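Local coordinates for uncharacterized protein (Staphylococcus aureus subsp. aureus Mu50, PDB 4QXZ) that is of unknown function but folds into a beta-barrel core resembling type VI secretion system proteins, joined to a pair of helices, at residues Q30-H35 / D83-I88; A96-T101 / C118-L123; E129-Q134 / P157-E162. All coordinates share one frame; numbering follows the deposited sequence.

Contact 1 of 3, residues Q30-H35 / D83-I88; sequences QIVNEH and DIRVVI
Gln30 and Arg85 form an antiparallel hydrogen-bonded pair joining strands 23-32 and 82-88 of the barrel core. Arg85 N reaches Gln30 O at 3.0 Å, and Gln30 N returns the bond to Arg85 O. Two residues on, Val32 N donates to Asp83 O at 3.0 Å. The tight part lies on the face that carries Gln30, Val32 and Arg85. Arg85 bends at its second torsion (chi2 -69°), folding back so that its guanidinium passes across the valine, whose CG2 sits 3.8 Å above one face of that flat group, toward its rim. A compact branched methyl suits this place, since it can pack against a guanidinium plane without competing for its N-H groups. Those are spent elsewhere: NH1 and NH2 grip Asp83 end-on, NH2 meeting OD2 at 2.9 Å, although both oxygens are approached from above the carboxylate plane. The backbone N of Lys158 also bonds OD2, the hydroxyl of Tyr121 bonds OD1, and Ser155 O takes a further bond from NH2. Gln30 crosses the arginine stem at about a right angle, OE1 3.6 Å from Arg85 CB, while its NE2 heads off to Glu40. On the other face Ile31 and Ile84 meet more lightly, CG1 to CG2 at 4.3 Å. The loose side lies beyond Val32, where the strand gives way to exposed loop and a water joins Val32 O to Asp83 OD2. A buried arginine paired with a partly exposed aspartate probably keeps both charged, and their mutual grip would fix the carboxylate for its other partners.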
ATOM      1  N   GLN A  30      12.169  -3.252  10.805  1.00 32.70           N
ATOM      2  CA  GLN A  30      13.281  -3.611  11.674  1.00 34.05           C
ATOM      3  C   GLN A  30      14.572  -2.980  11.191  1.00 35.68           C
ATOM      4  O   GLN A  30      14.739  -2.735   9.981  1.00 36.41           O
ATOM      5  CB  GLN A  30      13.474  -5.119  11.686  1.00 34.29           C
ATOM      6  CG  GLN A  30      12.244  -5.937  12.035  1.00 35.73           C
ATOM      7  CD  GLN A  30      12.488  -7.428  11.893  1.00 37.60           C
ATOM      8  OE1 GLN A  30      13.245  -7.860  11.024  1.00 35.25           O
ATOM      9  NE2 GLN A  30      11.851  -8.227  12.754  1.00 39.34           N
ATOM     10  N   ILE A  31      15.492  -2.750  12.130  1.00 35.84           N
ATOM     11  CA  ILE A  31      16.847  -2.270  11.823  1.00 34.37           C
ATOM     12  C   ILE A  31      17.828  -3.258  12.415  1.00 36.89           C
ATOM     13  O   ILE A  31      17.674  -3.700  13.581  1.00 33.71           O
ATOM     14  CB  ILE A  31      17.124  -0.879  12.400  1.00 37.54           C
ATOM     15  CG1 ILE A  31      16.034   0.103  11.927  1.00 39.63           C
ATOM     16  CG2 ILE A  31      18.516  -0.385  11.984  1.00 38.28           C
ATOM     17  CD1 ILE A  31      16.404   1.566  12.039  1.00 41.07           C
ATOM     18  N   VAL A  32      18.792  -3.634  11.603  1.00 36.61           N
ATOM     19  CA  VAL A  32      19.766  -4.633  11.945  1.00 36.68           C
ATOM     20  C   VAL A  32      21.157  -4.065  11.988  1.00 38.65           C
ATOM     21  O   VAL A  32      21.559  -3.371  11.100  1.00 39.93           O
ATOM     22  CB  VAL A  32      19.751  -5.735  10.909  1.00 37.76           C
ATOM     23  CG1 VAL A  32      20.514  -6.934  11.390  1.00 37.46           C
ATOM     24  CG2 VAL A  32      18.344  -6.140  10.637  1.00 38.42           C
ATOM     25  N   ASN A  33      21.876  -4.346  13.047  1.00 40.94           N
ATOM     26  CA  ASN A  33      23.270  -3.963  13.164  1.00 42.19           C
ATOM     27  C   ASN A  33      24.277  -5.025  12.729  1.00 43.19           C
ATOM     28  O   ASN A  33      23.924  -6.047  12.248  1.00 41.51           O
ATOM     29  CB  ASN A  33      23.551  -3.419  14.567  1.00 41.28           C
ATOM     30  CG  ASN A  33      23.724  -4.486  15.591  1.00 42.76           C
ATOM     31  OD1 ASN A  33      23.643  -5.641  15.304  1.00 42.78           O
ATOM     32  ND2 ASN A  33      23.947  -4.090  16.794  1.00 45.91           N
ATOM     33  N   GLU A  34      25.547  -4.748  12.914  1.00 49.28           N
ATOM     34  CA  GLU A  34      26.650  -5.556  12.452  1.00 48.47           C
ATOM     35  C   GLU A  34      26.616  -6.928  12.974  1.00 46.23           C
ATOM     36  O   GLU A  34      27.099  -7.839  12.359  1.00 45.20           O
ATOM     37  CB  GLU A  34      27.907  -5.074  13.082  1.00 54.30           C
ATOM     38  CG  GLU A  34      28.439  -3.734  12.736  1.00 62.28           C
ATOM     39  CD  GLU A  34      29.660  -3.493  13.573  1.00 72.67           C
ATOM     40  OE1 GLU A  34      29.888  -4.305  14.491  1.00 80.33           O
ATOM     41  OE2 GLU A  34      30.425  -2.552  13.273  1.00 72.33           O
ATOM     42  N   HIS A  35      26.153  -7.043  14.186  1.00 42.98           N
ATOM     43  CA  HIS A  35      26.169  -8.272  14.889  1.00 46.60           C
ATOM     44  C   HIS A  35      24.948  -9.020  14.685  1.00 44.67           C
ATOM     45  O   HIS A  35      24.681  -9.924  15.437  1.00 47.25           O
ATOM     46  CB  HIS A  35      26.325  -8.036  16.363  1.00 49.58           C
ATOM     47  CG  HIS A  35      27.517  -7.244  16.702  1.00 51.78           C
ATOM     48  ND1 HIS A  35      28.724  -7.618  16.361  1.00 54.49           N
ATOM     49  CD2 HIS A  35      27.651  -6.062  17.357  1.00 55.01           C
ATOM     50  CE1 HIS A  35      29.589  -6.732  16.783  1.00 55.90           C
ATOM     51  NE2 HIS A  35      28.931  -5.779  17.393  1.00 56.82           N
ATOM     52  N   ASP A  83      20.612  -0.720   7.612  1.00 39.44           N
ATOM     53  CA  ASP A  83      20.272  -2.004   7.025  1.00 38.14           C
ATOM     54  C   ASP A  83      18.907  -2.417   7.593  1.00 35.29           C
ATOM     55  O   ASP A  83      18.772  -2.800   8.769  1.00 33.63           O
ATOM     56  CB  ASP A  83      21.346  -3.042   7.365  1.00 36.09           C
ATOM     57  CG  ASP A  83      21.282  -4.302   6.487  1.00 38.26           C
ATOM     58  OD1 ASP A  83      20.741  -4.270   5.350  1.00 38.86           O
ATOM     59  OD2 ASP A  83      21.816  -5.348   6.932  1.00 39.19           O
ATOM     60  N   ILE A  84      17.892  -2.329   6.754  1.00 34.12           N
ATOM     61  CA  ILE A  84      16.523  -2.492   7.233  1.00 34.70           C
ATOM     62  C   ILE A  84      15.803  -3.669   6.594  1.00 36.23           C
ATOM     63  O   ILE A  84      16.164  -4.130   5.498  1.00 37.28           O
ATOM     64  CB  ILE A  84      15.682  -1.216   7.042  1.00 32.35           C
ATOM     65  CG1 ILE A  84      15.394  -0.942   5.570  1.00 32.00           C
ATOM     66  CG2 ILE A  84      16.376  -0.024   7.664  1.00 32.52           C
ATOM     67  CD1 ILE A  84      14.411   0.207   5.343  1.00 30.07           C
ATOM     68  N   ARG A  85      14.808  -4.157   7.330  1.00 35.89           N
ATOM     69  CA  ARG A  85      13.945  -5.237   6.900  1.00 35.20           C
ATOM     70  C   ARG A  85      12.528  -4.693   6.898  1.00 36.11           C
ATOM     71  O   ARG A  85      12.087  -4.098   7.879  1.00 37.25           O
ATOM     72  CB  ARG A  85      14.024  -6.396   7.878  1.00 33.70           C
ATOM     73  CG  ARG A  85      15.421  -6.886   8.149  1.00 33.70           C
ATOM     74  CD  ARG A  85      16.022  -7.573   6.931  1.00 33.68           C
ATOM     75  NE  ARG A  85      17.444  -7.819   7.126  1.00 31.46           N
ATOM     76  CZ  ARG A  85      18.432  -7.015   6.743  1.00 32.35           C
ATOM     77  NH1 ARG A  85      18.201  -5.865   6.113  1.00 34.46           N
ATOM     78  NH2 ARG A  85      19.680  -7.371   7.007  1.00 33.66           N
ATOM     79  N   VAL A  86      11.823  -4.888   5.791  1.00 38.34           N
ATOM     80  CA  VAL A  86      10.443  -4.409   5.651  1.00 39.98           C
ATOM     81  C   VAL A  86       9.543  -5.579   5.203  1.00 41.16           C
ATOM     82  O   VAL A  86       9.803  -6.213   4.167  1.00 38.50           O
ATOM     83  CB  VAL A  86      10.354  -3.257   4.628  1.00 38.74           C
ATOM     84  CG1 VAL A  86       8.963  -2.637   4.646  1.00 39.35           C
ATOM     85  CG2 VAL A  86      11.429  -2.208   4.890  1.00 37.63           C
ATOM     86  N   VAL A  87       8.525  -5.876   6.008  1.00 41.18           N
ATOM     87  CA  VAL A  87       7.568  -6.940   5.704  1.00 42.17           C
ATOM     88  C   VAL A  87       6.353  -6.287   5.077  1.00 45.37           C
ATOM     89  O   VAL A  87       5.839  -5.276   5.588  1.00 44.13           O
ATOM     90  CB  VAL A  87       7.164  -7.696   6.962  1.00 42.60           C
ATOM     91  CG1 VAL A  87       6.218  -8.832   6.636  1.00 46.31           C
ATOM     92  CG2 VAL A  87       8.404  -8.227   7.666  1.00 43.53           C
ATOM     93  N   ILE A  88       5.886  -6.893   4.009  1.00 51.07           N
ATOM     94  CA  ILE A  88       4.902  -6.305   3.145  1.00 58.28           C
ATOM     95  C   ILE A  88       3.549  -6.996   3.181  1.00 60.98           C
ATOM     96  O   ILE A  88       3.462  -8.202   3.161  1.00 58.26           O
ATOM     97  CB  ILE A  88       5.431  -6.295   1.719  1.00 61.84           C
ATOM     98  CG1 ILE A  88       6.616  -5.375   1.613  1.00 64.95           C
ATOM     99  CG2 ILE A  88       4.375  -5.838   0.757  1.00 66.24           C
ATOM    100  CD1 ILE A  88       7.348  -5.511   0.312  1.00 64.89           C
TER
HETATM  101  O   HOH W   1      23.293  -4.806   9.140  1.00 31.51           O

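Contact 2 of 3, residues A96-T101 / C118-L123; sequences ALFEST and CHIYTL
Leu97 lays its CB over the centre of the Tyr121 ring, 3.8 Å from the centroid and only 13° off the ring normal, a CH-pi contact within the antiparallel hairpin of strands 96-107 and 111-121. The two side chains cross at about a right angle. Tyr121 CG stands between its backbone N and carbonyl carbon (chi1 75°), which swings the ring back across the partner strand and brings its edge to the Phe98 carbonyl carbon and Glu99 N. On the opposite face of the sheet Ile120 sets CG1 over one face of the Phe98 ring, 4.0 Å from the centroid. Cys118 CB approaches the same ring at CD2, 3.6 Å away, and its sulfur lies obliquely to the ring while touching Ser100 CB; the small Cys118 and Ser100 side chains let this face of the sheet pack closely beside the ring. The backbone sets these pairs: Glu99 and His119 exchange two hydrogen bonds, and Tyr121 N donates to Leu97 O at 2.9 Å. Where the strands part, a water accepts from Leu97 N and donates to Tyr121 O. Farther out, Trp58 meets Phe98 edge-to-face, and Lys158 makes a cation-pi contact with Tyr121. A phenol suits its position because the ring can take apolar and cationic neighbours while its hydroxyl hydrogen-bonds Asp83 OD1, so this one residue couples hairpin packing to the Asp83-Arg85 pair on strand 82-88, beyond strand 96-107.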
ATOM      1  N   ALA A  96      11.594  -7.907   2.866  1.00 39.56           N
ATOM      2  CA  ALA A  96      12.468  -7.404   1.829  1.00 39.53           C
ATOM      3  C   ALA A  96      13.661  -6.685   2.482  1.00 39.53           C
ATOM      4  O   ALA A  96      13.579  -6.184   3.600  1.00 37.46           O
ATOM      5  CB  ALA A  96      11.714  -6.464   0.902  1.00 40.23           C
ATOM      6  N   LEU A  97      14.775  -6.643   1.768  1.00 40.59           N
ATOM      7  CA  LEU A  97      16.015  -6.143   2.325  1.00 41.77           C
ATOM      8  C   LEU A  97      16.339  -4.815   1.650  1.00 40.20           C
ATOM      9  O   LEU A  97      16.353  -4.750   0.430  1.00 39.20           O
ATOM     10  CB  LEU A  97      17.130  -7.153   2.089  1.00 43.08           C
ATOM     11  CG  LEU A  97      16.780  -8.641   2.289  1.00 45.72           C
ATOM     12  CD1 LEU A  97      17.995  -9.503   1.999  1.00 46.01           C
ATOM     13  CD2 LEU A  97      16.278  -8.920   3.693  1.00 46.86           C
ATOM     14  N   PHE A  98      16.564  -3.761   2.440  1.00 40.63           N
ATOM     15  CA  PHE A  98      16.970  -2.467   1.901  1.00 40.70           C
ATOM     16  C   PHE A  98      18.149  -1.868   2.640  1.00 40.99           C
ATOM     17  O   PHE A  98      18.386  -2.138   3.820  1.00 40.03           O
ATOM     18  CB  PHE A  98      15.848  -1.446   1.988  1.00 39.02           C
ATOM     19  CG  PHE A  98      14.603  -1.837   1.274  1.00 40.18           C
ATOM     20  CD1 PHE A  98      13.678  -2.668   1.880  1.00 40.63           C
ATOM     21  CD2 PHE A  98      14.333  -1.341   0.016  1.00 39.71           C
ATOM     22  CE1 PHE A  98      12.523  -3.027   1.229  1.00 41.56           C
ATOM     23  CE2 PHE A  98      13.175  -1.686  -0.639  1.00 40.46           C
ATOM     24  CZ  PHE A  98      12.265  -2.527  -0.032  1.00 41.64           C
ATOM     25  N   GLU A  99      18.867  -1.018   1.925  1.00 44.45           N
ATOM     26  CA  GLU A  99      19.863  -0.154   2.521  1.00 47.99           C
ATOM     27  C   GLU A  99      19.278   1.243   2.407  1.00 43.84           C
ATOM     28  O   GLU A  99      18.893   1.662   1.303  1.00 40.06           O
ATOM     29  CB  GLU A  99      21.200  -0.260   1.777  1.00 51.83           C
ATOM     30  CG  GLU A  99      22.328   0.571   2.392  1.00 63.09           C
ATOM     31  CD  GLU A  99      23.680   0.420   1.668  1.00 73.23           C
ATOM     32  OE1 GLU A  99      23.702  -0.319   0.651  1.00 72.39           O
ATOM     33  OE2 GLU A  99      24.713   1.023   2.094  1.00 69.73           O
ATOM     34  N   SER A 100      19.211   1.965   3.528  1.00 41.06           N
ATOM     35  CA  SER A 100      18.563   3.271   3.513  1.00 42.10           C
ATOM     36  C   SER A 100      19.161   4.338   4.420  1.00 43.32           C
ATOM     37  O   SER A 100      19.975   4.052   5.326  1.00 43.34           O
ATOM     38  CB  SER A 100      17.071   3.101   3.855  1.00 43.13           C
ATOM     39  OG  SER A 100      16.898   2.734   5.201  1.00 42.67           O
ATOM     40  N   THR A 101      18.721   5.575   4.159  1.00 42.85           N
ATOM     41  CA  THR A 101      19.023   6.743   4.996  1.00 44.03           C
ATOM     42  C   THR A 101      17.745   7.505   5.322  1.00 45.93           C
ATOM     43  O   THR A 101      16.790   7.526   4.519  1.00 45.87           O
ATOM     44  CB  THR A 101      19.974   7.714   4.275  1.00 44.98           C
ATOM     45  OG1 THR A 101      19.433   8.009   2.990  1.00 46.05           O
ATOM     46  CG2 THR A 101      21.358   7.097   4.082  1.00 47.09           C
ATOM     47  N   CYS A 118      15.325   4.440   0.151  1.00 39.93           N
ATOM     48  CA  CYS A 118      15.663   3.040   0.187  1.00 39.97           C
ATOM     49  C   CYS A 118      16.132   2.542  -1.161  1.00 40.76           C
ATOM     50  O   CYS A 118      15.663   3.013  -2.194  1.00 44.17           O
ATOM     51  CB  CYS A 118      14.438   2.234   0.629  1.00 41.91           C
ATOM     52  SG  CYS A 118      13.871   2.654   2.291  1.00 43.07           S
ATOM     53  N   HIS A 119      17.068   1.601  -1.132  1.00 41.34           N
ATOM     54  CA  HIS A 119      17.532   0.884  -2.313  1.00 46.39           C
ATOM     55  C   HIS A 119      17.480  -0.607  -1.993  1.00 41.42           C
ATOM     56  O   HIS A 119      18.082  -1.059  -1.025  1.00 39.70           O
ATOM     57  CB  HIS A 119      18.967   1.313  -2.664  1.00 54.89           C
ATOM     58  CG  HIS A 119      19.181   2.800  -2.604  1.00 66.04           C
ATOM     59  ND1 HIS A 119      18.484   3.683  -3.409  1.00 68.48           N
ATOM     60  CD2 HIS A 119      19.993   3.560  -1.828  1.00 70.23           C
ATOM     61  CE1 HIS A 119      18.861   4.918  -3.131  1.00 70.59           C
ATOM     62  NE2 HIS A 119      19.777   4.872  -2.180  1.00 72.11           N
ATOM     63  N   ILE A 120      16.756  -1.365  -2.794  1.00 41.59           N
ATOM     64  CA  ILE A 120      16.514  -2.768  -2.481  1.00 43.58           C
ATOM     65  C   ILE A 120      17.748  -3.612  -2.760  1.00 42.41           C
ATOM     66  O   ILE A 120      18.592  -3.230  -3.567  1.00 40.95           O
ATOM     67  CB  ILE A 120      15.324  -3.317  -3.292  1.00 45.93           C
ATOM     68  CG1 ILE A 120      14.622  -4.428  -2.515  1.00 45.97           C
ATOM     69  CG2 ILE A 120      15.765  -3.802  -4.682  1.00 46.70           C
ATOM     70  CD1 ILE A 120      13.329  -4.871  -3.165  1.00 45.56           C
ATOM     71  N   TYR A 121      17.866  -4.752  -2.081  1.00 41.26           N
ATOM     72  CA  TYR A 121      18.925  -5.713  -2.426  1.00 40.37           C
ATOM     73  C   TYR A 121      18.529  -7.171  -2.163  1.00 41.84           C
ATOM     74  O   TYR A 121      17.561  -7.448  -1.451  1.00 44.26           O
ATOM     75  CB  TYR A 121      20.270  -5.339  -1.777  1.00 36.30           C
ATOM     76  CG  TYR A 121      20.400  -5.602  -0.303  1.00 36.15           C
ATOM     77  CD1 TYR A 121      20.823  -6.841   0.182  1.00 36.95           C
ATOM     78  CD2 TYR A 121      20.159  -4.589   0.621  1.00 37.15           C
ATOM     79  CE1 TYR A 121      20.956  -7.073   1.560  1.00 35.94           C
ATOM     80  CE2 TYR A 121      20.282  -4.806   1.988  1.00 36.56           C
ATOM     81  CZ  TYR A 121      20.686  -6.046   2.467  1.00 36.86           C
ATOM     82  OH  TYR A 121      20.790  -6.231   3.855  1.00 33.04           O
ATOM     83  N   THR A 122      19.257  -8.088  -2.797  1.00 41.94           N
ATOM     84  CA  THR A 122      19.008  -9.509  -2.653  1.00 43.28           C
ATOM     85  C   THR A 122      20.149 -10.086  -1.895  1.00 42.82           C
ATOM     86  O   THR A 122      21.293  -9.668  -2.061  1.00 40.45           O
ATOM     87  CB  THR A 122      18.992 -10.251  -3.991  1.00 48.73           C
ATOM     88  OG1 THR A 122      18.344  -9.455  -4.975  1.00 55.28           O
ATOM     89  CG2 THR A 122      18.255 -11.579  -3.857  1.00 51.28           C
ATOM     90  N   LEU A 123      19.844 -11.073  -1.068  1.00 43.71           N
ATOM     91  CA  LEU A 123      20.884 -11.713  -0.311  1.00 45.33           C
ATOM     92  C   LEU A 123      21.829 -12.387  -1.266  1.00 45.01           C
ATOM     93  O   LEU A 123      21.403 -13.087  -2.185  1.00 47.67           O
ATOM     94  CB  LEU A 123      20.308 -12.756   0.639  1.00 48.93           C
ATOM     95  CG  LEU A 123      21.302 -13.183   1.727  1.00 48.13           C
ATOM     96  CD1 LEU A 123      21.672 -11.997   2.616  1.00 44.39           C
ATOM     97  CD2 LEU A 123      20.693 -14.343   2.518  1.00 48.63           C
TER
HETATM   98  O   HOH W   2      15.131  -8.151  -0.802  1.00 45.79           O

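Contact 3 of 3, residues E129-Q134 / P157-E162; sequences ESLLEQ and PKLKDE
Leu159 and Gln134 join the tail that follows the two-helix pair back to the first of its helices, 127-137. Leu159 points at that helix with its two methyls divided: CD1 rests on Ser130 CB at 3.6 Å, while CD2 lies near both Gln134 OE1, at 3.7 Å, and Leu131 CD1, at 4.3 Å. A small serine suits the first place, since its short side chain lets the leucine come close to the helix, and its hydroxyl bonds back to Gln126 O in the preceding turn. Leu131 faces helix 142-155 as well, packing on Phe149 and Met152, so Leu159 adds to the apolar surroundings of Leu131. Gln134 is the polar counterpart. It stretches out fully, chi1 -175° putting CG opposite the backbone nitrogen, and so reaches the tail, where it crosses Lys160 at about a right angle. Lys160 bends away at its third torsion and carries its ammonium to a salt bridge with Asp138. Glutamine suits the place because its long chain carries an acceptor oxygen to the backbone N-H at the start of the 160-162 3-10 turn. Lys160 N donates to Gln134 OE1 at 2.8 Å, nearly straight at 164°, with the nitrogen tilted 33° from the amide carbonyl plane.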
ATOM      1  N   GLU A 129      28.407 -19.256   4.039  1.00 38.57           N
ATOM      2  CA  GLU A 129      29.841 -19.545   3.964  1.00 38.74           C
ATOM      3  C   GLU A 129      30.672 -18.293   4.274  1.00 37.94           C
ATOM      4  O   GLU A 129      31.657 -18.345   5.017  1.00 35.32           O
ATOM      5  CB  GLU A 129      30.199 -20.085   2.564  1.00 38.36           C
ATOM      6  CG  GLU A 129      29.575 -21.437   2.186  1.00 39.33           C
ATOM      7  CD  GLU A 129      28.168 -21.359   1.576  1.00 39.72           C
ATOM      8  OE1 GLU A 129      27.382 -20.426   1.900  1.00 39.70           O
ATOM      9  OE2 GLU A 129      27.827 -22.258   0.771  1.00 42.76           O
ATOM     10  N   SER A 130      30.269 -17.175   3.683  1.00 36.62           N
ATOM     11  CA  SER A 130      30.894 -15.894   3.943  1.00 37.42           C
ATOM     12  C   SER A 130      30.696 -15.439   5.374  1.00 38.09           C
ATOM     13  O   SER A 130      31.610 -14.884   5.982  1.00 39.35           O
ATOM     14  CB  SER A 130      30.299 -14.850   3.024  1.00 38.59           C
ATOM     15  OG  SER A 130      30.579 -15.208   1.695  1.00 40.55           O
ATOM     16  N   LEU A 131      29.494 -15.653   5.898  1.00 36.33           N
ATOM     17  CA  LEU A 131      29.200 -15.324   7.279  1.00 36.96           C
ATOM     18  C   LEU A 131      30.074 -16.116   8.246  1.00 39.34           C
ATOM     19  O   LEU A 131      30.604 -15.559   9.207  1.00 40.33           O
ATOM     20  CB  LEU A 131      27.738 -15.611   7.575  1.00 36.44           C
ATOM     21  CG  LEU A 131      27.348 -15.583   9.044  1.00 35.72           C
ATOM     22  CD1 LEU A 131      27.589 -14.226   9.669  1.00 35.80           C
ATOM     23  CD2 LEU A 131      25.889 -15.962   9.138  1.00 35.24           C
ATOM     24  N   LEU A 132      30.220 -17.412   7.997  1.00 38.05           N
ATOM     25  CA  LEU A 132      31.126 -18.220   8.802  1.00 42.65           C
ATOM     26  C   LEU A 132      32.579 -17.746   8.667  1.00 40.21           C
ATOM     27  O   LEU A 132      33.314 -17.684   9.642  1.00 40.63           O
ATOM     28  CB  LEU A 132      31.031 -19.698   8.417  1.00 43.62           C
ATOM     29  CG  LEU A 132      31.882 -20.662   9.259  1.00 45.33           C
ATOM     30  CD1 LEU A 132      31.556 -20.520  10.737  1.00 43.12           C
ATOM     31  CD2 LEU A 132      31.734 -22.125   8.803  1.00 46.66           C
ATOM     32  N   GLU A 133      32.994 -17.431   7.455  1.00 39.45           N
ATOM     33  CA  GLU A 133      34.357 -16.978   7.231  1.00 42.69           C
ATOM     34  C   GLU A 133      34.656 -15.703   8.010  1.00 45.86           C
ATOM     35  O   GLU A 133      35.711 -15.584   8.627  1.00 49.96           O
ATOM     36  CB  GLU A 133      34.622 -16.753   5.742  1.00 42.91           C
ATOM     37  CG  GLU A 133      36.063 -16.413   5.442  1.00 44.17           C
ATOM     38  CD  GLU A 133      36.261 -16.016   4.010  1.00 44.98           C
ATOM     39  OE1 GLU A 133      36.671 -16.881   3.217  1.00 50.13           O
ATOM     40  OE2 GLU A 133      36.002 -14.842   3.675  1.00 50.29           O
ATOM     41  N   GLN A 134      33.718 -14.758   7.998  1.00 45.85           N
ATOM     42  CA  GLN A 134      33.850 -13.557   8.806  1.00 43.42           C
ATOM     43  C   GLN A 134      33.976 -13.829  10.319  1.00 44.32           C
ATOM     44  O   GLN A 134      34.864 -13.279  10.970  1.00 45.17           O
ATOM     45  CB  GLN A 134      32.670 -12.639   8.568  1.00 42.48           C
ATOM     46  CG  GLN A 134      32.822 -11.314   9.285  1.00 43.58           C
ATOM     47  CD  GLN A 134      31.657 -10.410   9.031  1.00 40.70           C
ATOM     48  OE1 GLN A 134      31.403 -10.029   7.909  1.00 41.02           O
ATOM     49  NE2 GLN A 134      30.930 -10.085  10.074  1.00 40.80           N
ATOM     50  N   PRO A 157      22.775  -9.605   8.638  1.00 37.31           N
ATOM     51  CA  PRO A 157      23.454  -8.312   8.510  1.00 37.85           C
ATOM     52  C   PRO A 157      24.322  -8.233   7.245  1.00 38.12           C
ATOM     53  O   PRO A 157      24.774  -9.275   6.734  1.00 35.05           O
ATOM     54  CB  PRO A 157      24.321  -8.229   9.779  1.00 38.19           C
ATOM     55  CG  PRO A 157      24.422  -9.625  10.298  1.00 39.29           C
ATOM     56  CD  PRO A 157      23.185 -10.351   9.841  1.00 38.36           C
ATOM     57  N   LYS A 158      24.510  -7.019   6.730  1.00 39.26           N
ATOM     58  CA  LYS A 158      25.536  -6.769   5.708  1.00 40.90           C
ATOM     59  C   LYS A 158      26.862  -7.222   6.257  1.00 39.49           C
ATOM     60  O   LYS A 158      27.181  -6.992   7.432  1.00 35.42           O
ATOM     61  CB  LYS A 158      25.644  -5.288   5.287  1.00 43.95           C
ATOM     62  CG  LYS A 158      24.573  -4.851   4.294  1.00 52.39           C
ATOM     63  CD  LYS A 158      25.138  -4.017   3.146  1.00 60.83           C
ATOM     64  CE  LYS A 158      24.159  -3.902   1.972  1.00 63.56           C
ATOM     65  NZ  LYS A 158      23.974  -5.190   1.239  1.00 66.37           N
ATOM     66  N   LEU A 159      27.625  -7.875   5.394  1.00 41.33           N
ATOM     67  CA  LEU A 159      28.891  -8.454   5.782  1.00 42.69           C
ATOM     68  C   LEU A 159      30.003  -7.412   5.718  1.00 44.45           C
ATOM     69  O   LEU A 159      29.911  -6.429   4.967  1.00 40.20           O
ATOM     70  CB  LEU A 159      29.187  -9.685   4.924  1.00 40.41           C
ATOM     71  CG  LEU A 159      28.221 -10.865   5.105  1.00 40.80           C
ATOM     72  CD1 LEU A 159      28.447 -12.017   4.145  1.00 40.14           C
ATOM     73  CD2 LEU A 159      28.221 -11.383   6.529  1.00 41.55           C
ATOM     74  N   LYS A 160      31.020  -7.627   6.554  1.00 46.27           N
ATOM     75  CA  LYS A 160      32.169  -6.711   6.686  1.00 50.15           C
ATOM     76  C   LYS A 160      32.826  -6.410   5.332  1.00 49.40           C
ATOM     77  O   LYS A 160      33.294  -5.304   5.106  1.00 45.84           O
ATOM     78  CB  LYS A 160      33.201  -7.280   7.666  1.00 52.58           C
ATOM     79  CG  LYS A 160      33.957  -6.231   8.463  1.00 59.50           C
ATOM     80  CD  LYS A 160      34.683  -6.845   9.659  1.00 60.43           C
ATOM     81  CE  LYS A 160      33.765  -6.953  10.870  1.00 62.19           C
ATOM     82  NZ  LYS A 160      34.468  -7.587  12.023  1.00 64.28           N
ATOM     83  N   ASP A 161      32.812  -7.373   4.416  1.00 49.66           N
ATOM     84  CA  ASP A 161      33.408  -7.148   3.098  1.00 52.78           C
ATOM     85  C   ASP A 161      32.620  -6.178   2.208  1.00 55.86           C
ATOM     86  O   ASP A 161      33.010  -5.930   1.064  1.00 58.34           O
ATOM     87  CB  ASP A 161      33.665  -8.474   2.360  1.00 52.79           C
ATOM     88  CG  ASP A 161      32.401  -9.265   2.081  1.00 54.90           C
ATOM     89  OD1 ASP A 161      31.291  -8.832   2.451  1.00 53.98           O
ATOM     90  OD2 ASP A 161      32.527 -10.360   1.495  1.00 60.86           O
ATOM     91  N   GLU A 162      31.520  -5.631   2.718  1.00 57.06           N
ATOM     92  CA  GLU A 162      30.751  -4.641   1.970  1.00 58.54           C
ATOM     93  C   GLU A 162      30.840  -3.239   2.575  1.00 57.93           C
ATOM     94  O   GLU A 162      30.319  -2.310   1.980  1.00 63.37           O
ATOM     95  CB  GLU A 162      29.277  -5.073   1.851  1.00 62.21           C
ATOM     96  CG  GLU A 162      29.015  -6.091   0.738  1.00 63.68           C
ATOM     97  CD  GLU A 162      27.782  -6.979   0.969  1.00 66.65           C
ATOM     98  OE1 GLU A 162      27.319  -7.597  -0.016  1.00 61.39           O
ATOM     99  OE2 GLU A 162      27.276  -7.093   2.117  1.00 65.38           O
TER

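Contacts 1 and 2 lie on different strand pairs of one curled antiparallel sheet, with 82-88 and 96-107 as neighbours between them; contact 1 is buried near the centre of the chain, contact 2 only partly. The centre of contact 3 lies about 17 Å from the centre of the chain, and it ties a helix to the tail rather than strand to strand. The chemistry follows: contact 1 combines backbone bonds with an Arg85-Asp83 ion pair held on one strand, contact 2 relies on aromatic faces, and contact 3 combines a leucine with a single side-chain-to-backbone bond. The three meet around Asp83, reached by both Tyr121 and the backbone of Lys158, so the barrel and the tail after its helices converge there.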